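Local coordinates for protein putative 4-Hydroxy-2-oxoglutarate aldolase / 2-dehydro-3-deoxyphosphogluconate aldolase (Yersinia enterocolitica, PDB 3LM7) that is of unconfirmed function but belongs to the KDGP aldolase family, whose members share a TIM-barrel type of fold, at residues G194-D197 with L198-E202. Sequence-based numbering, arbitrary orientation.
Sequences GGID and LDNFE
D197 OD1 takes two backbone N-H groups from the following turn: D199 N at 2.9 Å, reaching it from above the carboxylate plane, and N200 N at 3.0 Å, meeting it nearly along the C-O bond. With CG set between its own backbone N and carbonyl carbon (chi1 61°), D197 brings OD1 within bonding distance of both amides. N200 adopts the same first torsion and returns the bond: its OD1 accepts D197 N at 2.8 Å, almost straight at the hydrogen. At the other end of the amide, N200 ND2 donates to G195 O at 3.1 Å, the acceptor lying close to the amide plane. Two bonds, one at each end, therefore fix the flip of the buried N200 amide; the N200 amide and D197 carboxylate planes are 15° apart. Alongside these bonds, I196 CG2 approaches the edge of the F201 ring, 3.9 Å from F201 CD1; L240 and I243 of helix 234-247 also pack on F201. The D199 N bond makes an Asx turn, and the reciprocal D197-N200 pair is a capping box, here in the β-α loop joining strand 189-192 to helix 201-211 of the TIM-barrel-like fold.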
ATOM      1  N   GLY A 194      -4.552  21.961   5.085  1.00 10.59           N
ATOM      2  CA  GLY A 194      -5.198  23.267   5.060  1.00 10.21           C
ATOM      3  C   GLY A 194      -6.556  23.231   5.703  1.00 10.93           C
ATOM      4  O   GLY A 194      -7.491  22.652   5.159  1.00 11.92           O
ATOM      5  N   GLY A 195      -6.659  23.807   6.891  1.00 10.53           N
ATOM      6  CA  GLY A 195      -7.971  23.916   7.563  1.00 11.87           C
ATOM      7  C   GLY A 195      -8.428  22.654   8.281  1.00 11.22           C
ATOM      8  O   GLY A 195      -9.616  22.524   8.603  1.00 12.57           O
ATOM      9  N   ILE A 196      -7.505  21.717   8.548  1.00  9.19           N
ATOM     10  CA  ILE A 196      -7.868  20.459   9.223  1.00  8.88           C
ATOM     11  C   ILE A 196      -7.874  20.799  10.710  1.00  8.31           C
ATOM     12  O   ILE A 196      -7.007  21.523  11.196  1.00 10.13           O
ATOM     13  CB  ILE A 196      -6.879  19.307   8.903  1.00  8.62           C
ATOM     14  CG1 ILE A 196      -7.001  18.935   7.350  1.00  7.50           C
ATOM     15  CG2 ILE A 196      -7.165  18.113   9.784  1.00  9.20           C
ATOM     16  CD1 ILE A 196      -6.055  17.736   6.920  1.00 13.39           C
ATOM     17  N   ASP A 197      -8.901  20.347  11.407  1.00 10.25           N
ATOM     18  CA  ASP A 197      -8.940  20.568  12.851  1.00  9.85           C
ATOM     19  C   ASP A 197      -9.395  19.283  13.507  1.00 10.26           C
ATOM     20  O   ASP A 197      -9.587  18.296  12.832  1.00  9.50           O
ATOM     21  CB  ASP A 197      -9.810  21.802  13.236  1.00 10.91           C
ATOM     22  CG  ASP A 197     -11.251  21.666  12.804  1.00 11.94           C
ATOM     23  OD1 ASP A 197     -11.754  20.542  12.712  1.00 10.41           O
ATOM     24  OD2 ASP A 197     -11.845  22.706  12.516  1.00 12.32           O
ATOM     25  N   LEU A 198      -9.610  19.294  14.835  1.00  9.59           N
ATOM     26  CA  LEU A 198      -9.954  18.036  15.493  1.00  9.10           C
ATOM     27  C   LEU A 198     -11.343  17.539  15.137  1.00  9.09           C
ATOM     28  O   LEU A 198     -11.626  16.353  15.326  1.00  9.75           O
ATOM     29  CB  LEU A 198      -9.858  18.223  17.043  1.00  9.62           C
ATOM     30  CG  LEU A 198      -8.460  18.587  17.553  1.00 13.11           C
ATOM     31  CD1 LEU A 198      -8.474  18.846  19.074  1.00 11.08           C
ATOM     32  CD2 LEU A 198      -7.446  17.438  17.200  1.00 11.76           C
ATOM     33  N   ASP A 199     -12.194  18.432  14.643  1.00 10.20           N
ATOM     34  CA  ASP A 199     -13.602  18.056  14.315  1.00 10.20           C
ATOM     35  C   ASP A 199     -13.798  17.550  12.884  1.00 10.23           C
ATOM     36  O   ASP A 199     -14.762  16.822  12.602  1.00 11.42           O
ATOM     37  CB  ASP A 199     -14.526  19.231  14.599  1.00  9.76           C
ATOM     38  CG  ASP A 199     -14.633  19.531  16.090  1.00 12.08           C
ATOM     39  OD1 ASP A 199     -14.551  18.583  16.946  1.00 11.64           O
ATOM     40  OD2 ASP A 199     -14.811  20.731  16.391  1.00 14.56           O
ATOM     41  N   ASN A 200     -12.911  17.911  11.971  1.00  9.39           N
ATOM     42  CA  ASN A 200     -13.064  17.409  10.572  1.00  9.45           C
ATOM     43  C   ASN A 200     -11.981  16.380  10.191  1.00  9.64           C
ATOM     44  O   ASN A 200     -12.011  15.830   9.117  1.00  8.93           O
ATOM     45  CB  ASN A 200     -13.148  18.545   9.541  1.00  8.49           C
ATOM     46  CG  ASN A 200     -11.892  19.396   9.512  1.00 10.48           C
ATOM     47  OD1 ASN A 200     -10.802  18.954   9.886  1.00  9.48           O
ATOM     48  ND2 ASN A 200     -12.041  20.637   9.073  1.00  7.65           N
ATOM     49  N   PHE A 201     -11.055  16.120  11.121  1.00  9.57           N
ATOM     50  CA  PHE A 201      -9.923  15.248  10.857  1.00  8.74           C
ATOM     51  C   PHE A 201     -10.407  13.875  10.526  1.00  9.26           C
ATOM     52  O   PHE A 201      -9.979  13.311   9.534  1.00  7.41           O
ATOM     53  CB  PHE A 201      -9.015  15.184  12.086  1.00  8.40           C
ATOM     54  CG  PHE A 201      -7.863  14.197  11.955  1.00 10.53           C
ATOM     55  CD1 PHE A 201      -6.707  14.574  11.284  1.00  6.55           C
ATOM     56  CD2 PHE A 201      -7.950  12.915  12.530  1.00 10.20           C
ATOM     57  CE1 PHE A 201      -5.594  13.643  11.178  1.00  7.69           C
ATOM     58  CE2 PHE A 201      -6.882  11.988  12.448  1.00 10.75           C
ATOM     59  CZ  PHE A 201      -5.694  12.355  11.779  1.00  6.82           C
ATOM     60  N   GLU A 202     -11.276  13.276  11.368  1.00  8.07           N
ATOM     61  CA  GLU A 202     -11.711  11.915  11.052  1.00  8.44           C
ATOM     62  C   GLU A 202     -12.335  11.804   9.643  1.00 10.17           C
ATOM     63  O   GLU A 202     -11.959  10.916   8.877  1.00  8.91           O
ATOM     64  CB  GLU A 202     -12.744  11.402  12.090  1.00  8.28           C
ATOM     65  CG  GLU A 202     -13.265  10.020  11.726  1.00 10.67           C
ATOM     66  CD  GLU A 202     -14.087   9.430  12.870  1.00  8.78           C
ATOM     67  OE1 GLU A 202     -14.090   9.984  13.985  1.00 12.13           O
ATOM     68  OE2 GLU A 202     -14.693   8.413  12.632  1.00 13.72           O
TER